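Local coordinates for putative sensory box/GGDEF family protein (Vibrio parahaemolyticus, PDB 3LID), which probably senses an extracellular signal through this double-PDC (Cache-type) domain and probably controls a cytoplasmic diguanylate cyclase that makes cyclic di-GMP from GTP, at residues Tyr97-Ser102 and Asp173-Ser178; Ser71-Gln76 and Val93-Asp98; Asn31-Gln36 and Ser179-Ser184; Pro150-Leu155 and Ile253-Asn258. One frame throughout, in Å; residues are numbered along the deposited sequence.

Contact 1 of 4, residues Tyr97-Ser102 and Asp173-Ser178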
loop_
_atom_site.group_PDB
_atom_site.type_symbol
_atom_site.label_atom_id
_atom_site.label_comp_id
_atom_site.label_asym_id
_atom_site.label_seq_id
_atom_site.Cartn_x
_atom_site.Cartn_y
_atom_site.Cartn_z
ATOM N N TYR A 97 7.480 9.894 -8.554
ATOM C CA TYR A 97 8.581 8.924 -8.657
ATOM C C TYR A 97 8.036 7.714 -9.384
ATOM O O TYR A 97 6.864 7.254 -9.162
ATOM C CB TYR A 97 9.095 8.560 -7.239
ATOM C CG TYR A 97 10.041 7.357 -7.281
ATOM C CD1 TYR A 97 11.350 7.517 -7.765
ATOM C CD2 TYR A 97 9.602 6.126 -6.821
ATOM C CE1 TYR A 97 12.236 6.443 -7.775
ATOM C CE2 TYR A 97 10.466 4.998 -6.819
ATOM C CZ TYR A 97 11.767 5.196 -7.286
ATOM O OH TYR A 97 12.599 4.088 -7.280
ATOM N N ASP A 98 8.882 7.158 -10.263
ATOM C CA ASP A 98 8.451 6.024 -11.046
ATOM C C ASP A 98 9.401 4.844 -10.730
ATOM O O ASP A 98 10.577 4.939 -11.042
ATOM C CB ASP A 98 8.667 6.319 -12.552
ATOM C CG ASP A 98 8.299 5.110 -13.435
ATOM O OD1 ASP A 98 7.124 4.712 -13.501
ATOM O OD2 ASP A 98 9.194 4.614 -14.139
ATOM N N PHE A 99 8.889 3.820 -10.045
ATOM C CA PHE A 99 9.857 2.801 -9.537
ATOM C C PHE A 99 10.502 2.008 -10.629
ATOM O O PHE A 99 11.627 1.576 -10.490
ATOM C CB PHE A 99 9.250 1.926 -8.425
ATOM C CG PHE A 99 8.236 0.883 -8.878
ATOM C CD1 PHE A 99 8.651 -0.400 -9.333
ATOM C CD2 PHE A 99 6.870 1.102 -8.723
ATOM C CE1 PHE A 99 7.700 -1.407 -9.678
ATOM C CE2 PHE A 99 5.900 0.123 -9.089
ATOM C CZ PHE A 99 6.331 -1.164 -9.561
ATOM N N LYS A 100 9.807 1.811 -11.731
ATOM C CA LYS A 100 10.455 1.032 -12.816
ATOM C C LYS A 100 11.707 1.634 -13.376
ATOM O O LYS A 100 12.662 0.913 -13.663
ATOM C CB LYS A 100 9.457 0.744 -13.955
ATOM C CG LYS A 100 8.478 -0.276 -13.589
ATOM C CD LYS A 100 7.807 -0.798 -14.875
ATOM C CE LYS A 100 8.513 -0.308 -16.194
ATOM N NZ LYS A 100 7.647 0.767 -16.865
ATOM N N THR A 101 11.763 2.938 -13.537
ATOM C CA THR A 101 12.905 3.626 -14.091
ATOM C C THR A 101 13.790 4.205 -13.021
ATOM O O THR A 101 14.923 4.577 -13.306
ATOM C CB THR A 101 12.527 4.788 -15.014
ATOM O OG1 THR A 101 11.734 5.739 -14.279
ATOM C CG2 THR A 101 11.694 4.279 -16.215
ATOM N N SER A 102 13.231 4.350 -11.832
ATOM C CA SER A 102 13.885 5.066 -10.695
ATOM C C SER A 102 13.998 6.589 -10.858
ATOM O O SER A 102 14.810 7.270 -10.170
ATOM C CB SER A 102 15.258 4.443 -10.365
ATOM O OG SER A 102 15.285 2.958 -10.327
ATOM N N ASP A 173 2.845 3.601 -2.358
ATOM C CA ASP A 173 2.464 2.916 -3.597
ATOM C C ASP A 173 2.257 1.397 -3.281
ATOM O O ASP A 173 3.198 0.614 -3.035
ATOM C CB ASP A 173 3.648 3.110 -4.526
ATOM C CG ASP A 173 3.499 2.380 -5.861
ATOM O OD1 ASP A 173 2.566 1.614 -6.069
ATOM O OD2 ASP A 173 4.370 2.592 -6.693
ATOM N N ILE A 174 0.984 1.021 -3.134
ATOM C CA ILE A 174 0.670 -0.396 -2.806
ATOM C C ILE A 174 1.072 -1.381 -3.912
ATOM O O ILE A 174 1.489 -2.521 -3.628
ATOM C CB ILE A 174 -0.855 -0.492 -2.533
ATOM C CG1 ILE A 174 -1.248 0.375 -1.298
ATOM C CG2 ILE A 174 -1.311 -1.955 -2.293
ATOM C CD1 ILE A 174 -0.518 -0.035 0.065
ATOM N N GLU A 175 1.075 -0.957 -5.175
ATOM C CA GLU A 175 1.554 -1.853 -6.218
ATOM C C GLU A 175 3.050 -2.170 -6.079
ATOM O O GLU A 175 3.485 -3.294 -6.248
ATOM C CB GLU A 175 1.294 -1.185 -7.568
ATOM C CG GLU A 175 1.886 -1.976 -8.767
ATOM C CD GLU A 175 1.606 -1.248 -10.089
ATOM O OE1 GLU A 175 1.874 -0.028 -10.153
ATOM O OE2 GLU A 175 1.098 -1.875 -11.037
ATOM N N TYR A 176 3.837 -1.145 -5.771
ATOM C CA TYR A 176 5.259 -1.361 -5.531
ATOM C C TYR A 176 5.416 -2.321 -4.309
ATOM O O TYR A 176 6.223 -3.281 -4.403
ATOM C CB TYR A 176 5.936 -0.020 -5.160
ATOM C CG TYR A 176 7.322 -0.212 -4.694
ATOM C CD1 TYR A 176 8.354 -0.445 -5.628
ATOM C CD2 TYR A 176 7.617 -0.201 -3.301
ATOM C CE1 TYR A 176 9.653 -0.697 -5.201
ATOM C CE2 TYR A 176 8.943 -0.471 -2.862
ATOM C CZ TYR A 176 9.907 -0.688 -3.805
ATOM O OH TYR A 176 11.202 -0.958 -3.306
ATOM N N LEU A 177 4.745 -2.005 -3.195
ATOM C CA LEU A 177 4.925 -2.826 -2.008
ATOM C C LEU A 177 4.522 -4.281 -2.331
ATOM O O LEU A 177 5.175 -5.203 -1.857
ATOM C CB LEU A 177 4.107 -2.396 -0.822
ATOM C CG LEU A 177 4.690 -1.109 -0.225
ATOM C CD1 LEU A 177 3.702 -0.687 0.952
ATOM C CD2 LEU A 177 6.153 -1.310 0.263
ATOM N N SER A 178 3.404 -4.471 -3.062
ATOM C CA SER A 178 2.985 -5.834 -3.484
ATOM C C SER A 178 4.056 -6.522 -4.290
ATOM O O SER A 178 4.320 -7.720 -4.077
ATOM C CB SER A 178 1.671 -5.753 -4.321
ATOM O OG SER A 178 0.714 -5.240 -3.421
HETATM O O HOH W 1 6.646 4.603 -8.407
#

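Contact 2 of 4, residues Ser71-Gln76 and Val93-Asp98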
loop_
_atom_site.group_PDB
_atom_site.type_symbol
_atom_site.label_atom_id
_atom_site.label_comp_id
_atom_site.label_asym_id
_atom_site.label_seq_id
_atom_site.Cartn_x
_atom_site.Cartn_y
_atom_site.Cartn_z
ATOM N N SER A 71 15.380 13.138 -3.993
ATOM C CA SER A 71 16.384 12.211 -3.403
ATOM C C SER A 71 15.753 11.225 -2.460
ATOM O O SER A 71 16.138 10.034 -2.420
ATOM C CB SER A 71 17.485 13.026 -2.681
ATOM O OG SER A 71 18.218 13.804 -3.642
ATOM N N VAL A 72 14.834 11.709 -1.625
ATOM C CA VAL A 72 14.181 10.813 -0.646
ATOM C C VAL A 72 13.353 9.755 -1.454
ATOM O O VAL A 72 13.331 8.558 -1.057
ATOM C CB VAL A 72 13.244 11.598 0.338
ATOM C CG1 VAL A 72 12.385 10.614 1.139
ATOM C CG2 VAL A 72 14.113 12.443 1.256
ATOM N N ALA A 73 12.638 10.192 -2.502
ATOM C CA ALA A 73 11.831 9.228 -3.245
ATOM C C ALA A 73 12.730 8.150 -3.886
ATOM O O ALA A 73 12.327 6.991 -3.939
ATOM C CB ALA A 73 11.014 9.941 -4.389
ATOM N N ARG A 74 13.842 8.564 -4.486
ATOM C CA ARG A 74 14.768 7.573 -5.092
ATOM C C ARG A 74 15.345 6.608 -4.031
ATOM O O ARG A 74 15.580 5.398 -4.322
ATOM C CB ARG A 74 15.918 8.259 -5.864
ATOM C CG ARG A 74 15.394 9.027 -7.144
ATOM C CD ARG A 74 16.599 9.483 -8.014
ATOM N NE ARG A 74 17.339 10.522 -7.298
ATOM C CZ ARG A 74 17.126 11.829 -7.464
ATOM N NH1 ARG A 74 16.257 12.270 -8.381
ATOM N NH2 ARG A 74 17.845 12.686 -6.759
ATOM N N ASN A 75 15.614 7.123 -2.829
ATOM C CA ASN A 75 16.176 6.323 -1.739
ATOM C C ASN A 75 15.146 5.361 -1.123
ATOM O O ASN A 75 15.465 4.153 -0.908
ATOM C CB ASN A 75 16.671 7.258 -0.652
ATOM C CG ASN A 75 17.208 6.513 0.579
ATOM O OD1 ASN A 75 16.486 6.132 1.474
ATOM N ND2 ASN A 75 18.502 6.404 0.639
ATOM N N GLN A 76 13.900 5.819 -0.965
ATOM C CA GLN A 76 12.884 5.014 -0.273
ATOM C C GLN A 76 12.057 4.093 -1.201
ATOM O O GLN A 76 11.545 3.087 -0.713
ATOM C CB GLN A 76 11.941 5.937 0.531
ATOM C CG GLN A 76 12.651 6.554 1.718
ATOM C CD GLN A 76 13.013 5.481 2.751
ATOM O OE1 GLN A 76 14.206 5.175 2.979
ATOM N NE2 GLN A 76 12.040 4.867 3.278
ATOM N N VAL A 93 3.725 21.801 -4.170
ATOM C CA VAL A 93 5.010 21.111 -4.411
ATOM C C VAL A 93 4.616 19.694 -4.729
ATOM O O VAL A 93 3.808 19.104 -3.999
ATOM C CB VAL A 93 5.937 21.057 -3.201
ATOM C CG1 VAL A 93 7.281 20.478 -3.656
ATOM C CG2 VAL A 93 6.217 22.513 -2.657
ATOM N N ARG A 94 5.093 19.177 -5.859
ATOM C CA ARG A 94 4.669 17.820 -6.218
ATOM C C ARG A 94 5.845 17.067 -6.861
ATOM O O ARG A 94 6.273 17.406 -7.982
ATOM C CB ARG A 94 3.538 17.935 -7.254
ATOM C CG ARG A 94 3.042 16.584 -7.759
ATOM C CD ARG A 94 1.713 16.741 -8.511
ATOM N NE ARG A 94 1.228 15.427 -8.906
ATOM C CZ ARG A 94 0.720 15.118 -10.111
ATOM N NH1 ARG A 94 0.591 16.023 -11.105
ATOM N NH2 ARG A 94 0.342 13.839 -10.327
ATOM N N ILE A 95 6.363 16.086 -6.126
ATOM C CA ILE A 95 7.437 15.239 -6.689
ATOM C C ILE A 95 6.743 13.952 -7.024
ATOM O O ILE A 95 5.979 13.436 -6.223
ATOM C CB ILE A 95 8.527 15.043 -5.606
ATOM C CG1 ILE A 95 9.346 16.365 -5.376
ATOM C CG2 ILE A 95 9.415 13.819 -5.871
ATOM C CD1 ILE A 95 9.686 17.141 -6.485
ATOM N N LYS A 96 7.073 13.429 -8.197
ATOM C CA LYS A 96 6.521 12.122 -8.661
ATOM C C LYS A 96 7.712 11.193 -8.828
ATOM O O LYS A 96 8.803 11.640 -9.226
ATOM C CB LYS A 96 5.771 12.235 -10.007
ATOM C CG LYS A 96 4.581 13.204 -9.848
ATOM C CD LYS A 96 3.965 13.387 -11.170
ATOM C CE LYS A 96 3.180 12.041 -11.510
ATOM N NZ LYS A 96 2.263 12.207 -12.727
ATOM N N TYR A 97 7.480 9.894 -8.554
ATOM C CA TYR A 97 8.581 8.924 -8.657
ATOM C C TYR A 97 8.036 7.714 -9.384
ATOM O O TYR A 97 6.864 7.254 -9.162
ATOM C CB TYR A 97 9.095 8.560 -7.239
ATOM C CG TYR A 97 10.041 7.357 -7.281
ATOM C CD1 TYR A 97 11.350 7.517 -7.765
ATOM C CD2 TYR A 97 9.602 6.126 -6.821
ATOM C CE1 TYR A 97 12.236 6.443 -7.775
ATOM C CE2 TYR A 97 10.466 4.998 -6.819
ATOM C CZ TYR A 97 11.767 5.196 -7.286
ATOM O OH TYR A 97 12.599 4.088 -7.280
ATOM N N ASP A 98 8.882 7.158 -10.263
ATOM C CA ASP A 98 8.451 6.024 -11.046
ATOM C C ASP A 98 9.401 4.844 -10.730
ATOM O O ASP A 98 10.577 4.939 -11.042
ATOM C CB ASP A 98 8.667 6.319 -12.552
ATOM C CG ASP A 98 8.299 5.110 -13.435
ATOM O OD1 ASP A 98 7.124 4.712 -13.501
ATOM O OD2 ASP A 98 9.194 4.614 -14.139
HETATM O O HOH W 2 15.243 4.490 -6.881
#

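Contact 3 of 4, residues Asn31-Gln36 and Ser179-Ser184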
loop_
_atom_site.group_PDB
_atom_site.type_symbol
_atom_site.label_atom_id
_atom_site.label_comp_id
_atom_site.label_asym_id
_atom_site.label_seq_id
_atom_site.Cartn_x
_atom_site.Cartn_y
_atom_site.Cartn_z
ATOM N N ASN A 31 4.931 -4.912 8.757
ATOM C CA ASN A 31 5.111 -4.103 9.966
ATOM C C ASN A 31 6.375 -3.269 9.921
ATOM O O ASN A 31 6.382 -2.088 10.379
ATOM C CB ASN A 31 5.227 -5.008 11.197
ATOM C CG ASN A 31 3.934 -5.786 11.525
ATOM O OD1 ASN A 31 2.794 -5.404 11.211
ATOM N ND2 ASN A 31 4.138 -6.932 12.135
ATOM N N ASN A 32 7.439 -3.839 9.379
ATOM C CA ASN A 32 8.680 -3.068 9.240
ATOM C C ASN A 32 8.529 -1.909 8.251
ATOM O O ASN A 32 8.998 -0.770 8.449
ATOM C CB ASN A 32 9.859 -3.963 8.834
ATOM C CG ASN A 32 10.448 -4.659 10.072
ATOM O OD1 ASN A 32 9.908 -4.474 11.161
ATOM N ND2 ASN A 32 11.458 -5.516 9.895
ATOM N N ILE A 33 7.873 -2.199 7.161
ATOM C CA ILE A 33 7.621 -1.103 6.191
ATOM C C ILE A 33 6.814 0.052 6.886
ATOM O O ILE A 33 7.091 1.252 6.696
ATOM C CB ILE A 33 6.827 -1.637 4.961
ATOM C CG1 ILE A 33 7.719 -2.531 4.075
ATOM C CG2 ILE A 33 6.205 -0.459 4.125
ATOM C CD1 ILE A 33 8.843 -1.784 3.373
ATOM N N GLN A 34 5.803 -0.313 7.657
ATOM C CA GLN A 34 5.041 0.711 8.383
ATOM C C GLN A 34 5.971 1.551 9.291
ATOM O O GLN A 34 5.879 2.806 9.312
ATOM C CB GLN A 34 3.976 0.037 9.232
ATOM C CG GLN A 34 3.357 1.053 10.193
ATOM C CD GLN A 34 2.026 0.655 10.735
ATOM O OE1 GLN A 34 1.378 -0.258 10.298
ATOM N NE2 GLN A 34 1.561 1.459 11.666
ATOM N N ASP A 35 6.877 0.906 10.010
ATOM C CA ASP A 35 7.834 1.657 10.911
ATOM C C ASP A 35 8.690 2.617 10.033
ATOM O O ASP A 35 8.957 3.777 10.403
ATOM C CB ASP A 35 8.761 0.603 11.552
ATOM C CG ASP A 35 9.686 1.206 12.582
ATOM O OD1 ASP A 35 9.246 1.452 13.699
ATOM O OD2 ASP A 35 10.822 1.459 12.191
ATOM N N GLN A 36 9.121 2.155 8.874
ATOM C CA GLN A 36 10.015 2.939 7.978
ATOM C C GLN A 36 9.179 4.189 7.482
ATOM O O GLN A 36 9.653 5.318 7.405
ATOM C CB GLN A 36 10.389 2.068 6.777
ATOM C CG GLN A 36 11.317 2.625 5.793
ATOM C CD GLN A 36 11.654 1.617 4.628
ATOM O OE1 GLN A 36 11.653 0.376 4.809
ATOM N NE2 GLN A 36 11.943 2.159 3.448
ATOM N N SER A 179 4.647 -5.806 -5.238
ATOM C CA SER A 179 5.684 -6.349 -6.087
ATOM C C SER A 179 6.897 -6.732 -5.236
ATOM O O SER A 179 7.536 -7.735 -5.480
ATOM C CB SER A 179 6.102 -5.303 -7.148
ATOM O OG SER A 179 7.247 -5.758 -7.902
ATOM N N LEU A 180 7.163 -5.970 -4.188
ATOM C CA LEU A 180 8.357 -6.185 -3.347
ATOM C C LEU A 180 8.129 -7.364 -2.397
ATOM O O LEU A 180 9.068 -8.156 -2.161
ATOM C CB LEU A 180 8.626 -4.888 -2.508
ATOM C CG LEU A 180 9.805 -4.857 -1.558
ATOM C CD1 LEU A 180 11.106 -4.828 -2.406
ATOM C CD2 LEU A 180 9.693 -3.644 -0.634
ATOM N N LEU A 181 6.935 -7.490 -1.833
ATOM C CA LEU A 181 6.756 -8.290 -0.638
ATOM C C LEU A 181 5.967 -9.588 -0.876
ATOM O O LEU A 181 6.020 -10.502 -0.025
ATOM C CB LEU A 181 6.091 -7.530 0.498
ATOM C CG LEU A 181 6.896 -6.296 0.930
ATOM C CD1 LEU A 181 6.122 -5.591 2.036
ATOM C CD2 LEU A 181 8.236 -6.746 1.339
ATOM N N ASN A 182 5.142 -9.613 -1.899
ATOM C CA ASN A 182 4.051 -10.629 -1.891
ATOM C C ASN A 182 4.400 -11.932 -2.631
ATOM O O ASN A 182 3.515 -12.796 -2.761
ATOM C CB ASN A 182 2.764 -10.114 -2.474
ATOM C CG ASN A 182 2.154 -9.033 -1.645
ATOM O OD1 ASN A 182 2.644 -8.727 -0.544
ATOM N ND2 ASN A 182 1.136 -8.344 -2.227
ATOM N N TYR A 183 5.635 -12.080 -3.066
ATOM C CA TYR A 183 6.038 -13.427 -3.585
ATOM C C TYR A 183 7.267 -13.875 -2.862
ATOM O O TYR A 183 8.215 -13.092 -2.677
ATOM C CB TYR A 183 6.310 -13.321 -5.079
ATOM C CG TYR A 183 6.772 -14.653 -5.592
ATOM C CD1 TYR A 183 5.898 -15.741 -5.578
ATOM C CD2 TYR A 183 8.070 -14.818 -6.031
ATOM C CE1 TYR A 183 6.351 -17.045 -6.020
ATOM C CE2 TYR A 183 8.529 -16.098 -6.494
ATOM C CZ TYR A 183 7.644 -17.174 -6.460
ATOM O OH TYR A 183 8.084 -18.441 -6.853
ATOM N N SER A 184 7.274 -15.144 -2.439
ATOM C CA SER A 184 8.425 -15.716 -1.750
ATOM C C SER A 184 9.046 -16.769 -2.656
ATOM O O SER A 184 8.425 -17.776 -2.938
ATOM C CB SER A 184 7.989 -16.441 -0.487
ATOM O OG SER A 184 9.076 -17.205 0.037
#

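Contact 4 of 4, residues Pro150-Leu155 and Ile253-Asn258. With PO4 (phosphate ion), chain C.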
loop_
_atom_site.group_PDB
_atom_site.type_symbol
_atom_site.label_atom_id
_atom_site.label_comp_id
_atom_site.label_asym_id
_atom_site.label_seq_id
_atom_site.Cartn_x
_atom_site.Cartn_y
_atom_site.Cartn_z
ATOM N N PRO A 150 -3.317 2.031 -6.598
ATOM C CA PRO A 150 -3.800 2.052 -5.224
ATOM C C PRO A 150 -2.729 2.687 -4.286
ATOM O O PRO A 150 -1.524 2.274 -4.335
ATOM C CB PRO A 150 -4.050 0.537 -4.858
ATOM C CG PRO A 150 -3.053 -0.195 -5.790
ATOM C CD PRO A 150 -2.914 0.701 -7.081
ATOM N N SER A 151 -3.138 3.716 -3.554
ATOM C CA SER A 151 -2.193 4.488 -2.702
ATOM C C SER A 151 -2.737 4.575 -1.317
ATOM O O SER A 151 -3.947 4.711 -1.118
ATOM C CB SER A 151 -2.052 5.994 -3.132
ATOM O OG SER A 151 -1.279 6.186 -4.256
ATOM N N LEU A 152 -1.805 4.497 -0.347
ATOM C CA LEU A 152 -2.112 4.720 1.051
ATOM C C LEU A 152 -1.488 6.091 1.388
ATOM O O LEU A 152 -0.276 6.281 1.314
ATOM C CB LEU A 152 -1.492 3.566 1.857
ATOM C CG LEU A 152 -2.077 3.464 3.286
ATOM C CD1 LEU A 152 -1.713 2.018 3.933
ATOM C CD2 LEU A 152 -1.611 4.603 4.134
ATOM N N ARG A 153 -2.338 7.070 1.614
ATOM C CA ARG A 153 -1.816 8.471 1.679
ATOM C C ARG A 153 -1.531 8.790 3.149
ATOM O O ARG A 153 -2.414 8.733 4.002
ATOM C CB ARG A 153 -2.914 9.441 1.151
ATOM C CG ARG A 153 -3.015 9.297 -0.400
ATOM C CD ARG A 153 -4.352 9.934 -0.902
ATOM N NE ARG A 153 -4.529 9.688 -2.317
ATOM C CZ ARG A 153 -5.014 8.557 -2.807
ATOM N NH1 ARG A 153 -5.341 7.530 -1.959
ATOM N NH2 ARG A 153 -5.135 8.427 -4.127
ATOM N N ILE A 154 -0.298 9.186 3.434
ATOM C CA ILE A 154 0.068 9.677 4.792
ATOM C C ILE A 154 -0.200 11.222 4.765
ATOM O O ILE A 154 0.155 11.866 3.747
ATOM C CB ILE A 154 1.535 9.465 5.036
ATOM C CG1 ILE A 154 1.935 7.999 4.656
ATOM C CG2 ILE A 154 1.846 9.816 6.488
ATOM C CD1 ILE A 154 1.144 6.919 5.455
ATOM N N LEU A 155 -0.829 11.733 5.808
ATOM C CA LEU A 155 -1.317 13.116 5.851
ATOM C C LEU A 155 -0.805 13.777 7.098
ATOM O O LEU A 155 -0.850 13.192 8.146
ATOM C CB LEU A 155 -2.818 13.053 5.913
ATOM C CG LEU A 155 -3.461 12.243 4.784
ATOM C CD1 LEU A 155 -4.967 12.115 5.108
ATOM C CD2 LEU A 155 -3.312 13.065 3.390
ATOM N N ILE A 253 -3.240 -8.153 9.197
ATOM C CA ILE A 253 -2.359 -7.156 9.860
ATOM C C ILE A 253 -3.079 -5.878 9.849
ATOM O O ILE A 253 -4.170 -5.776 9.213
ATOM C CB ILE A 253 -1.068 -6.935 9.103
ATOM C CG1 ILE A 253 -1.364 -6.456 7.707
ATOM C CG2 ILE A 253 -0.233 -8.270 9.166
ATOM C CD1 ILE A 253 0.004 -6.203 6.820
ATOM N N LYS A 254 -2.522 -4.915 10.613
ATOM C CA LYS A 254 -3.064 -3.571 10.502
ATOM C C LYS A 254 -1.932 -2.736 9.905
ATOM O O LYS A 254 -0.888 -2.632 10.531
ATOM C CB LYS A 254 -3.531 -3.031 11.839
ATOM C CG LYS A 254 -4.894 -3.723 12.175
ATOM C CD LYS A 254 -5.513 -3.142 13.422
ATOM C CE LYS A 254 -6.732 -3.936 13.908
ATOM N NZ LYS A 254 -7.591 -4.297 12.770
ATOM N N PHE A 255 -2.132 -2.266 8.663
ATOM C CA PHE A 255 -1.001 -1.612 7.952
ATOM C C PHE A 255 -1.352 -0.114 7.797
ATOM O O PHE A 255 -2.128 0.252 6.880
ATOM C CB PHE A 255 -0.789 -2.274 6.582
ATOM C CG PHE A 255 0.337 -1.663 5.825
ATOM C CD1 PHE A 255 1.669 -1.753 6.282
ATOM C CD2 PHE A 255 0.065 -0.998 4.635
ATOM C CE1 PHE A 255 2.711 -1.180 5.547
ATOM C CE2 PHE A 255 1.094 -0.430 3.876
ATOM C CZ PHE A 255 2.405 -0.515 4.285
ATOM N N VAL A 256 -0.751 0.711 8.688
ATOM C CA VAL A 256 -0.980 2.158 8.714
ATOM C C VAL A 256 -2.497 2.436 8.670
ATOM O O VAL A 256 -2.987 3.221 7.855
ATOM C CB VAL A 256 -0.251 2.876 7.497
ATOM C CG1 VAL A 256 -0.030 4.366 7.903
ATOM C CG2 VAL A 256 1.070 2.161 7.113
ATOM N N SER A 257 -3.248 1.723 9.508
ATOM C CA SER A 257 -4.707 1.841 9.485
ATOM C C SER A 257 -5.222 1.208 10.757
ATOM O O SER A 257 -4.630 0.281 11.259
ATOM C CB SER A 257 -5.279 1.029 8.316
ATOM O OG SER A 257 -6.689 1.086 8.320
ATOM N N ASN A 258 -6.348 1.656 11.237
ATOM C CA ASN A 258 -7.036 0.878 12.241
ATOM C C ASN A 258 -7.878 -0.302 11.674
ATOM O O ASN A 258 -8.376 -1.143 12.464
ATOM C CB ASN A 258 -7.874 1.814 13.147
ATOM C CG ASN A 258 -8.779 2.709 12.381
ATOM O OD1 ASN A 258 -9.409 2.310 11.382
ATOM N ND2 ASN A 258 -8.845 3.982 12.813
HETATM P P PO4 C . -4.186 11.544 -5.574
HETATM O O1 PO4 C . -3.145 11.459 -6.706
HETATM O O2 PO4 C . -4.549 13.035 -5.539
HETATM O O3 PO4 C . -3.614 11.151 -4.242
HETATM O O4 PO4 C . -5.417 10.712 -5.917
#

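Contact 1 of 4, residues Tyr97-Ser102 and Asp173-Ser178
At one end of the seven-stranded PDC sheet, the turn that leaves strand 91-98 meets the capped first turn of helix 174-181 through an edge-to-face aromatic pair. Tyr-176 directs its edge at one face of Phe-99, with ring centroids 5.2 Å apart and planes at 69°; its CD1 lies 3.5 Å from Phe-99 CG, toward the rim of that face. With CG between the backbone N and the carbonyl carbon (chi1 74°), the Phe-99 ring is turned to the side of Tyr-176. At the rim of the Phe-99 ring, near its plane, CD2 comes within 3.5 Å of Asp-173 OD2. The other oxygen of this carboxylate, OD1, is the N-cap acceptor for Tyr-176 N (3.1 Å, N-H...O angle 166°), met from well above the carboxylate plane. A water accepts from Phe-99 N at 2.9 Å and lies near Tyr-97 O and Asp-173 OD2. Beyond the aromatic pair, Tyr-176 also touches Lys-77 and Leu-78, which follow helix 59-76, and Asp-173 is bonded through its backbone to Leu-78.

Contact 2 of 4, residues Ser71-Gln76 and Val93-Asp98
Apolar packing between Ala-73 and Tyr-97 carries most of this contact. Ala-73 CB lies 3.7 Å from Tyr-97 CB. On the same side of the strand, Ile-95 CG2 is farther from Ala-73 CB, at 4.4 Å. Carbonyl and ring come together next: Ala-73 O stands over the centre of the Tyr-97 ring, 3.7 Å above its plane, a position the ring reaches with CG anti to the backbone N (chi1 169°). Arg-74 adds aliphatic contact, its CA 3.9 Å from Tyr-97 CE1, with CG close behind; its CB points away from the strand, and the guanidinium plane is 65° from the ring. The one polar link is a water that donates to Arg-74 O at 2.7 Å and is also hydrogen-bonded to Tyr-97 OH, tying the end of the phenol to the helix backbone. The axes of segments 71-76 and 93-98 approach to 8.7 Å, at 27°. Such near-parallel packing of a helix on an antiparallel sheet, with alternate strand residues facing it, belongs to the alpha/beta architecture of PDC domains.

Contact 3 of 4, residues Asn31-Gln36 and Ser179-Ser184
Ile-33 of helix 9-45 reaches across to the C-terminal end of helix 174-181, where Leu-181 and Leu-180 meet it. From its CB, which the helix backbone directs toward the leucines, the side chain divides. The CG1 arm lies beside the backbone N (chi1 -72°), and CG1 itself makes the closest approach, 4.0 Å from Leu-181 CD1. At the end of that arm CD1 turns to the other leucine, a looser contact of 4.5 Å with Leu-180 CD2. The CG2 branch, anti to the backbone N, instead touches Leu-177 CD2, one helical turn before Leu-181, and the ring of Phe-255. Ile-33 and Leu-181 run alongside each other, pointing opposite ways, and the meeting is entirely apolar, with no hydrogen bond between the two segments. It is light packing: 79 Å² is buried in all, and the nearest CA atoms, those of Ile-33 and Leu-181, are 10.0 Å apart. Leu-181 also touches Glu-29 and Tyr-30 of the long helix, while Asn-182 OD1, just past the short helix, is hydrogen-bonded to Tyr-30 OH. The contact therefore sets helix 9-45 against helix 174-181 where the chain passes from strand 163-173 toward strand 183-184 of the second sheet.

Contact 4 of 4, residues Pro150-Leu155 and Ile253-Asn258
Leu-152 points from strand 150-155 at the bend formed by Phe-255 and Val-256; CG anti to the backbone N (chi1 -164°) carries both methyls there. CD1 does most of the touching: it lies 3.5 Å from Phe-255 O, 3.6 Å from Phe-255 CD2 and 3.9 Å from Val-256 CB, the leucine and the ring crossing at a slant. Leu-152 CD2 lies beside the same Val-256 CB at 4.0 Å. Ile-154, two residues on, sets its CD1 3.7 Å from Val-256 CG1, the two side chains crossing at about a right angle. The other methyl of Val-256, CG2, is folded back over the centre of the Phe-255 ring, so this valine packs both against the strand and against its own neighbour. In this double-PDC sensor domain the contact lies between the two sheets: strand 150-160 is in the seven-stranded one, and Phe-255 and Val-256 follow strand 246-254 of the other. Phe-255 also makes an edge-to-face pair with Tyr-30 of helix 9-45, and Val-256 N donates to Gln-34 OE1. Between Leu-152 and Ile-154, Arg-153 binds a phosphate ion, probably from the crystallisation liquor: its extended chain brings NE to phosphate O3 (2.6 Å, N-H...O angle 160°), while NH2 reaches O4 at 2.9 Å. The ion meets the guanidinium at its edge and is also hydrogen-bonded to Tyr-118, Lys-113, Arg-116, Arg-83, Asn-171 and the backbone N of Arg-139.

Overall arrangement
From the N terminus, helix 9-45 supplies 31-36, the opening segment of contact 3. The chain then runs through helix 59-76, and contact 2 closes a short loop when strand 91-98 packs against that helix. Contact 1 starts on that same strand, sharing Tyr-97 and Asp-98, and closes at the start of helix 174-181; contact 3 closes at the end of this helix, so contacts 1 and 2 both nest within its loop. Contact 4 begins at 150-155, before either helix 174-181 contact has closed, and ends at 253-258, thereby crossing contacts 1 and 3. Leu-177 and Ile-174 pack on Phe-255, and Gln-34 binds the same bend, joining contacts 1, 3 and 4 where sheets and long helix meet.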